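Local atomic coordinates of rhusiopathiae surface protein B (Erysipelothrix rhusiopathiae, PDB entry 3V10), a protein that probably binds collagen as a cell-wall-anchored surface adhesin, this chain being its collagen-binding region. Residues 230-242 with 249-263. Sequence-based numbering, arbitrary orientation.
Sequences AEAFNKEYGTITV and VMIPKEKAAKTTFTV
Phe233 presents its ring edge to Phe261 CD1 and to Ile251 CG1, both near the ring plane; Asn234 OD1, which accepts a hydrogen bond from Ile240 N, also lies at its edge, while Gly238 N of its own segment lies over one face toward the rim. The Phe261 ring has Thr259 CG2 above one face and Tyr237 CD2 and Lys255 O at its edge. This aromatic cluster illustrates how a beta sandwich of the DEv-IgG type, here in the collagen-binding domain, is crossed from sheet to sheet: helix 230-236 passes from edge strand 224-229 of one to the antiparallel hairpin 239-243/246-251 of the other, with the cluster between the helix and strands 246-251 and 260-269. The planes of Phe233 and Phe261 stand almost perpendicular, at 86°, with Phe233 CE1 3.7 Å from Phe261 CD1. A first torsion of 179° sets the Phe233 ring anti to its main-chain nitrogen, carrying CZ to 3.9 Å from Ile251 CG1. Tyr237 CD2 lies 3.8 Å from Phe261 CE1, and the Tyr237 hydroxyl is hydrogen-bonded to Lys226. Beyond the rings, Ile240 and Val249 lie side by side, and Ile240 CD1 reaches Val263 CG1 at 4.4 Å. Thr239 and Met250 form a hydrogen-bonded antiparallel pair (Thr239 N to Met250 O, 2.9 Å; Met250 N to Thr239 O, 2.8 Å), and Thr241 with Thr248 continues the ladder. At the turn, Tyr237 O is buried without a hydrogen-bonding partner, with Pro252 CD 3.3 Å and Lys255 CB 3.4 Å from it.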
ATOM      1  N   ALA A 230     -20.214 -13.450  -2.192  1.00 15.24           N
ATOM      2  CA  ALA A 230     -21.135 -12.735  -1.325  1.00 16.00           C
ATOM      3  C   ALA A 230     -22.537 -13.277  -1.562  1.00 16.45           C
ATOM      4  O   ALA A 230     -23.309 -13.454  -0.627  1.00 17.24           O
ATOM      5  CB  ALA A 230     -21.100 -11.250  -1.639  1.00 15.86           C
ATOM      6  N   GLU A 231     -22.859 -13.536  -2.826  1.00 17.35           N
ATOM      7  CA  GLU A 231     -24.170 -14.058  -3.197  1.00 17.30           C
ATOM      8  C   GLU A 231     -24.477 -15.398  -2.530  1.00 17.71           C
ATOM      9  O   GLU A 231     -25.588 -15.623  -2.050  1.00 17.20           O
ATOM     10  CB  GLU A 231     -24.255 -14.215  -4.715  1.00 20.25           C
ATOM     11  CG  GLU A 231     -24.283 -12.901  -5.492  1.00 23.05           C
ATOM     12  CD  GLU A 231     -23.040 -12.039  -5.296  1.00 26.07           C
ATOM     13  OE1 GLU A 231     -21.911 -12.579  -5.303  1.00 24.90           O
ATOM     14  OE2 GLU A 231     -23.195 -10.807  -5.149  1.00 29.46           O
ATOM     15  N   ALA A 232     -23.491 -16.288  -2.512  1.00 17.16           N
ATOM     16  CA  ALA A 232     -23.659 -17.596  -1.899  1.00 17.29           C
ATOM     17  C   ALA A 232     -23.796 -17.423  -0.391  1.00 18.18           C
ATOM     18  O   ALA A 232     -24.606 -18.093   0.257  1.00 18.63           O
ATOM     19  CB  ALA A 232     -22.460 -18.481  -2.222  1.00 18.35           C
ATOM     20  N   PHE A 233     -22.994 -16.516   0.159  1.00 18.40           N
ATOM     21  CA  PHE A 233     -23.022 -16.233   1.589  1.00 16.33           C
ATOM     22  C   PHE A 233     -24.430 -15.807   1.986  1.00 16.58           C
ATOM     23  O   PHE A 233     -24.971 -16.267   2.995  1.00 17.23           O
ATOM     24  CB  PHE A 233     -22.041 -15.110   1.925  1.00 15.50           C
ATOM     25  CG  PHE A 233     -22.016 -14.747   3.383  1.00 15.74           C
ATOM     26  CD1 PHE A 233     -21.229 -15.463   4.278  1.00 14.51           C
ATOM     27  CD2 PHE A 233     -22.792 -13.696   3.863  1.00 15.39           C
ATOM     28  CE1 PHE A 233     -21.211 -15.136   5.635  1.00 15.92           C
ATOM     29  CE2 PHE A 233     -22.783 -13.360   5.219  1.00 15.71           C
ATOM     30  CZ  PHE A 233     -21.987 -14.085   6.103  1.00 15.92           C
ATOM     31  N   ASN A 234     -25.020 -14.922   1.185  1.00 15.45           N
ATOM     32  CA  ASN A 234     -26.363 -14.420   1.448  1.00 17.65           C
ATOM     33  C   ASN A 234     -27.439 -15.498   1.398  1.00 19.37           C
ATOM     34  O   ASN A 234     -28.527 -15.314   1.942  1.00 20.16           O
ATOM     35  CB  ASN A 234     -26.728 -13.307   0.461  1.00 16.20           C
ATOM     36  CG  ASN A 234     -25.917 -12.046   0.678  1.00 16.50           C
ATOM     37  OD1 ASN A 234     -25.353 -11.837   1.748  1.00 15.65           O
ATOM     38  ND2 ASN A 234     -25.866 -11.191  -0.337  1.00 18.22           N
ATOM     39  N   LYS A 235     -27.140 -16.615   0.744  1.00 20.25           N
ATOM     40  CA  LYS A 235     -28.112 -17.700   0.635  1.00 22.32           C
ATOM     41  C   LYS A 235     -27.936 -18.800   1.675  1.00 23.17           C
ATOM     42  O   LYS A 235     -28.872 -19.559   1.938  1.00 24.72           O
ATOM     43  CB  LYS A 235     -28.047 -18.334  -0.759  1.00 22.78           C
ATOM     44  CG  LYS A 235     -28.322 -17.380  -1.912  1.00 23.84           C
ATOM     45  CD  LYS A 235     -28.431 -18.130  -3.241  1.00 26.13           C
ATOM     46  CE  LYS A 235     -27.147 -18.876  -3.594  1.00 27.65           C
ATOM     47  NZ  LYS A 235     -26.007 -17.949  -3.821  1.00 29.05           N
ATOM     48  N   GLU A 236     -26.754 -18.885   2.279  1.00 23.38           N
ATOM     49  CA  GLU A 236     -26.488 -19.944   3.247  1.00 23.56           C
ATOM     50  C   GLU A 236     -26.078 -19.554   4.664  1.00 22.89           C
ATOM     51  O   GLU A 236     -26.525 -20.176   5.629  1.00 22.49           O
ATOM     52  CB  GLU A 236     -25.405 -20.882   2.704  1.00 27.71           C
ATOM     53  CG  GLU A 236     -25.738 -21.594   1.408  1.00 33.28           C
ATOM     54  CD  GLU A 236     -24.607 -22.501   0.956  1.00 35.97           C
ATOM     55  OE1 GLU A 236     -23.491 -21.992   0.709  1.00 39.16           O
ATOM     56  OE2 GLU A 236     -24.833 -23.725   0.852  1.00 39.30           O
ATOM     57  N   TYR A 237     -25.233 -18.536   4.801  1.00 19.92           N
ATOM     58  CA  TYR A 237     -24.732 -18.169   6.124  1.00 17.26           C
ATOM     59  C   TYR A 237     -25.190 -16.876   6.779  1.00 17.49           C
ATOM     60  O   TYR A 237     -25.105 -16.738   7.995  1.00 16.91           O
ATOM     61  CB  TYR A 237     -23.204 -18.194   6.102  1.00 18.33           C
ATOM     62  CG  TYR A 237     -22.636 -19.503   5.620  1.00 19.90           C
ATOM     63  CD1 TYR A 237     -22.524 -19.784   4.256  1.00 20.66           C
ATOM     64  CD2 TYR A 237     -22.242 -20.485   6.528  1.00 21.20           C
ATOM     65  CE1 TYR A 237     -22.036 -21.014   3.812  1.00 23.20           C
ATOM     66  CE2 TYR A 237     -21.753 -21.716   6.094  1.00 21.04           C
ATOM     67  CZ  TYR A 237     -21.654 -21.973   4.740  1.00 23.59           C
ATOM     68  OH  TYR A 237     -21.180 -23.192   4.319  1.00 25.01           O
ATOM     69  N   GLY A 238     -25.662 -15.920   5.995  1.00 16.10           N
ATOM     70  CA  GLY A 238     -26.093 -14.678   6.598  1.00 16.45           C
ATOM     71  C   GLY A 238     -26.478 -13.636   5.579  1.00 15.19           C
ATOM     72  O   GLY A 238     -26.978 -13.968   4.508  1.00 17.22           O
ATOM     73  N   THR A 239     -26.237 -12.373   5.913  1.00 14.03           N
ATOM     74  CA  THR A 239     -26.583 -11.281   5.019  1.00 14.14           C
ATOM     75  C   THR A 239     -25.490 -10.224   4.973  1.00 13.84           C
ATOM     76  O   THR A 239     -24.994  -9.775   6.008  1.00 13.54           O
ATOM     77  CB  THR A 239     -27.894 -10.583   5.456  1.00 16.45           C
ATOM     78  OG1 THR A 239     -28.937 -11.556   5.614  1.00 17.28           O
ATOM     79  CG2 THR A 239     -28.328  -9.554   4.410  1.00 18.34           C
ATOM     80  N   ILE A 240     -25.113  -9.843   3.762  1.00 13.20           N
ATOM     81  CA  ILE A 240     -24.122  -8.797   3.567  1.00 13.41           C
ATOM     82  C   ILE A 240     -24.812  -7.744   2.715  1.00 13.78           C
ATOM     83  O   ILE A 240     -25.328  -8.045   1.637  1.00 13.68           O
ATOM     84  CB  ILE A 240     -22.877  -9.314   2.833  1.00 13.14           C
ATOM     85  CG1 ILE A 240     -22.067 -10.218   3.764  1.00 15.02           C
ATOM     86  CG2 ILE A 240     -22.026  -8.142   2.360  1.00 15.67           C
ATOM     87  CD1 ILE A 240     -20.851 -10.845   3.104  1.00 16.75           C
ATOM     88  N   THR A 241     -24.844  -6.517   3.214  1.00 12.65           N
ATOM     89  CA  THR A 241     -25.471  -5.429   2.488  1.00 13.00           C
ATOM     90  C   THR A 241     -24.454  -4.330   2.237  1.00 13.29           C
ATOM     91  O   THR A 241     -23.479  -4.192   2.974  1.00 11.63           O
ATOM     92  CB  THR A 241     -26.659  -4.837   3.280  1.00 13.58           C
ATOM     93  OG1 THR A 241     -26.189  -4.266   4.510  1.00 11.88           O
ATOM     94  CG2 THR A 241     -27.681  -5.926   3.590  1.00 15.63           C
ATOM     95  N   VAL A 242     -24.677  -3.561   1.181  1.00 13.61           N
ATOM     96  CA  VAL A 242     -23.794  -2.455   0.854  1.00 13.76           C
ATOM     97  C   VAL A 242     -24.671  -1.268   0.506  1.00 13.32           C
ATOM     98  O   VAL A 242     -25.546  -1.367  -0.349  1.00 14.09           O
ATOM     99  CB  VAL A 242     -22.890  -2.768  -0.365  1.00 15.78           C
ATOM    100  CG1 VAL A 242     -22.024  -1.558  -0.696  1.00 17.33           C
ATOM    101  CG2 VAL A 242     -22.009  -3.967  -0.072  1.00 16.57           C
ATOM    102  N   VAL A 249     -22.308  -6.782   7.702  1.00  8.75           N
ATOM    103  CA  VAL A 249     -22.266  -8.234   7.697  1.00 10.08           C
ATOM    104  C   VAL A 249     -23.051  -8.708   8.908  1.00  9.78           C
ATOM    105  O   VAL A 249     -22.753  -8.317  10.040  1.00  9.74           O
ATOM    106  CB  VAL A 249     -20.813  -8.763   7.813  1.00 10.94           C
ATOM    107  CG1 VAL A 249     -20.800 -10.292   7.799  1.00 12.23           C
ATOM    108  CG2 VAL A 249     -19.972  -8.211   6.674  1.00 10.61           C
ATOM    109  N   MET A 250     -24.062  -9.536   8.662  1.00 11.13           N
ATOM    110  CA  MET A 250     -24.889 -10.075   9.729  1.00 11.46           C
ATOM    111  C   MET A 250     -24.845 -11.596   9.661  1.00 11.64           C
ATOM    112  O   MET A 250     -25.083 -12.189   8.602  1.00 12.25           O
ATOM    113  CB  MET A 250     -26.330  -9.558   9.596  1.00 12.33           C
ATOM    114  CG  MET A 250     -26.466  -8.068   9.901  1.00 11.58           C
ATOM    115  SD  MET A 250     -28.099  -7.350   9.511  1.00 10.65           S
ATOM    116  CE  MET A 250     -27.748  -6.665   7.912  1.00 15.50           C
ATOM    117  N   ILE A 251     -24.514 -12.227  10.781  1.00 12.26           N
ATOM    118  CA  ILE A 251     -24.429 -13.684  10.837  1.00 12.45           C
ATOM    119  C   ILE A 251     -25.250 -14.247  11.994  1.00 13.08           C
ATOM    120  O   ILE A 251     -24.965 -13.976  13.161  1.00 12.78           O
ATOM    121  CB  ILE A 251     -22.968 -14.151  11.008  1.00 12.79           C
ATOM    122  CG1 ILE A 251     -22.087 -13.521   9.927  1.00 13.47           C
ATOM    123  CG2 ILE A 251     -22.898 -15.675  10.917  1.00 13.93           C
ATOM    124  CD1 ILE A 251     -20.608 -13.795  10.107  1.00 10.68           C
ATOM    125  N   PRO A 252     -26.291 -15.033  11.684  1.00 13.71           N
ATOM    126  CA  PRO A 252     -27.132 -15.622  12.733  1.00 14.10           C
ATOM    127  C   PRO A 252     -26.316 -16.509  13.672  1.00 14.41           C
ATOM    128  O   PRO A 252     -25.361 -17.150  13.250  1.00 14.86           O
ATOM    129  CB  PRO A 252     -28.155 -16.433  11.940  1.00 16.40           C
ATOM    130  CG  PRO A 252     -28.277 -15.667  10.661  1.00 16.07           C
ATOM    131  CD  PRO A 252     -26.842 -15.316  10.346  1.00 14.27           C
ATOM    132  N   LYS A 253     -26.709 -16.545  14.940  1.00 15.30           N
ATOM    133  CA  LYS A 253     -26.024 -17.338  15.956  1.00 15.31           C
ATOM    134  C   LYS A 253     -25.616 -18.770  15.538  1.00 17.14           C
ATOM    135  O   LYS A 253     -24.459 -19.151  15.728  1.00 16.00           O
ATOM    136  CB  LYS A 253     -26.891 -17.381  17.222  1.00 17.05           C
ATOM    137  CG  LYS A 253     -26.312 -18.205  18.350  1.00 17.03           C
ATOM    138  CD  LYS A 253     -27.282 -18.277  19.520  1.00 19.81           C
ATOM    139  CE  LYS A 253     -26.740 -19.125  20.665  1.00 22.70           C
ATOM    140  NZ  LYS A 253     -27.752 -19.270  21.760  1.00 25.05           N
ATOM    141  N   GLU A 254     -26.546 -19.546  14.968  1.00 18.39           N
ATOM    142  CA  GLU A 254     -26.257 -20.937  14.546  1.00 21.07           C
ATOM    143  C   GLU A 254     -25.241 -21.040  13.411  1.00 19.93           C
ATOM    144  O   GLU A 254     -24.542 -22.041  13.286  1.00 20.13           O
ATOM    145  CB  GLU A 254     -27.531 -21.722  14.103  1.00 23.22           C
ATOM    146  CG  GLU A 254     -28.927 -21.156  14.454  1.00 29.62           C
ATOM    147  CD  GLU A 254     -29.191 -21.069  15.952  1.00 31.93           C
ATOM    148  OE1 GLU A 254     -28.422 -21.681  16.720  1.00 34.80           O
ATOM    149  OE2 GLU A 254     -30.154 -20.386  16.379  1.00 34.34           O
ATOM    150  N   LYS A 255     -25.187 -20.023  12.559  1.00 18.50           N
ATOM    151  CA  LYS A 255     -24.251 -20.021  11.439  1.00 19.23           C
ATOM    152  C   LYS A 255     -22.860 -19.538  11.838  1.00 17.50           C
ATOM    153  O   LYS A 255     -21.856 -19.955  11.267  1.00 19.66           O
ATOM    154  CB  LYS A 255     -24.802 -19.157  10.294  1.00 20.57           C
ATOM    155  CG  LYS A 255     -26.037 -19.748   9.628  1.00 23.19           C
ATOM    156  CD  LYS A 255     -25.780 -21.163   9.092  1.00 25.56           C
ATOM    157  CE  LYS A 255     -26.976 -21.691   8.309  1.00 27.12           C
ATOM    158  NZ  LYS A 255     -28.216 -21.682   9.131  1.00 29.11           N
ATOM    159  N   ALA A 256     -22.806 -18.665  12.835  1.00 18.93           N
ATOM    160  CA  ALA A 256     -21.542 -18.120  13.312  1.00 18.43           C
ATOM    161  C   ALA A 256     -20.817 -19.111  14.209  1.00 19.30           C
ATOM    162  O   ALA A 256     -19.589 -19.117  14.276  1.00 18.14           O
ATOM    163  CB  ALA A 256     -21.792 -16.815  14.070  1.00 17.87           C
ATOM    164  N   ALA A 257     -21.586 -19.961  14.878  1.00 19.13           N
ATOM    165  CA  ALA A 257     -21.032 -20.960  15.793  1.00 19.88           C
ATOM    166  C   ALA A 257     -19.845 -21.751  15.251  1.00 19.73           C
ATOM    167  O   ALA A 257     -19.926 -22.389  14.196  1.00 19.19           O
ATOM    168  CB  ALA A 257     -22.129 -21.927  16.228  1.00 21.54           C
ATOM    169  N   LYS A 258     -18.746 -21.699  15.999  1.00 20.06           N
ATOM    170  CA  LYS A 258     -17.517 -22.416  15.679  1.00 20.73           C
ATOM    171  C   LYS A 258     -17.057 -22.287  14.226  1.00 20.23           C
ATOM    172  O   LYS A 258     -16.421 -23.191  13.684  1.00 18.45           O
ATOM    173  CB  LYS A 258     -17.703 -23.890  16.048  1.00 21.71           C
ATOM    174  CG  LYS A 258     -18.204 -24.074  17.476  1.00 23.62           C
ATOM    175  CD  LYS A 258     -18.523 -25.526  17.803  1.00 26.97           C
ATOM    176  CE  LYS A 258     -19.037 -25.651  19.232  1.00 26.25           C
ATOM    177  NZ  LYS A 258     -19.358 -27.059  19.604  1.00 29.40           N
ATOM    178  N   THR A 259     -17.355 -21.151  13.608  1.00 17.57           N
ATOM    179  CA  THR A 259     -16.983 -20.938  12.217  1.00 17.64           C
ATOM    180  C   THR A 259     -16.297 -19.594  12.014  1.00 16.49           C
ATOM    181  O   THR A 259     -16.746 -18.575  12.539  1.00 15.97           O
ATOM    182  CB  THR A 259     -18.229 -21.007  11.308  1.00 16.15           C
ATOM    183  OG1 THR A 259     -18.845 -22.296  11.439  1.00 19.53           O
ATOM    184  CG2 THR A 259     -17.847 -20.785   9.851  1.00 18.34           C
ATOM    185  N   THR A 260     -15.201 -19.606  11.260  1.00 16.67           N
ATOM    186  CA  THR A 260     -14.459 -18.387  10.967  1.00 15.59           C
ATOM    187  C   THR A 260     -14.881 -17.873   9.598  1.00 16.52           C
ATOM    188  O   THR A 260     -14.878 -18.620   8.617  1.00 17.64           O
ATOM    189  CB  THR A 260     -12.938 -18.636  10.936  1.00 17.43           C
ATOM    190  OG1 THR A 260     -12.497 -19.085  12.222  1.00 18.20           O
ATOM    191  CG2 THR A 260     -12.192 -17.357  10.572  1.00 16.03           C
ATOM    192  N   PHE A 261     -15.247 -16.597   9.541  1.00 15.82           N
ATOM    193  CA  PHE A 261     -15.665 -15.972   8.296  1.00 15.98           C
ATOM    194  C   PHE A 261     -14.688 -14.867   7.950  1.00 15.63           C
ATOM    195  O   PHE A 261     -14.492 -13.936   8.730  1.00 17.12           O
ATOM    196  CB  PHE A 261     -17.065 -15.375   8.437  1.00 17.06           C
ATOM    197  CG  PHE A 261     -18.136 -16.394   8.689  1.00 17.08           C
ATOM    198  CD1 PHE A 261     -18.750 -17.054   7.631  1.00 16.51           C
ATOM    199  CD2 PHE A 261     -18.521 -16.701   9.988  1.00 17.54           C
ATOM    200  CE1 PHE A 261     -19.739 -18.010   7.864  1.00 19.55           C
ATOM    201  CE2 PHE A 261     -19.507 -17.652  10.231  1.00 18.85           C
ATOM    202  CZ  PHE A 261     -20.119 -18.307   9.165  1.00 17.79           C
ATOM    203  N   THR A 262     -14.067 -14.979   6.784  1.00 14.79           N
ATOM    204  CA  THR A 262     -13.129 -13.970   6.331  1.00 13.62           C
ATOM    205  C   THR A 262     -13.757 -13.268   5.139  1.00 13.99           C
ATOM    206  O   THR A 262     -13.770 -13.799   4.030  1.00 13.90           O
ATOM    207  CB  THR A 262     -11.790 -14.592   5.902  1.00 14.34           C
ATOM    208  OG1 THR A 262     -11.274 -15.395   6.973  1.00 14.64           O
ATOM    209  CG2 THR A 262     -10.781 -13.505   5.571  1.00 14.03           C
ATOM    210  N   VAL A 263     -14.309 -12.085   5.388  1.00 12.61           N
ATOM    211  CA  VAL A 263     -14.934 -11.295   4.338  1.00 11.31           C
ATOM    212  C   VAL A 263     -13.870 -10.419   3.684  1.00 12.64           C
ATOM    213  O   VAL A 263     -13.201  -9.636   4.361  1.00 11.90           O
ATOM    214  CB  VAL A 263     -16.050 -10.379   4.910  1.00 10.13           C
ATOM    215  CG1 VAL A 263     -16.659  -9.536   3.802  1.00 11.25           C
ATOM    216  CG2 VAL A 263     -17.129 -11.224   5.581  1.00  8.51           C
TER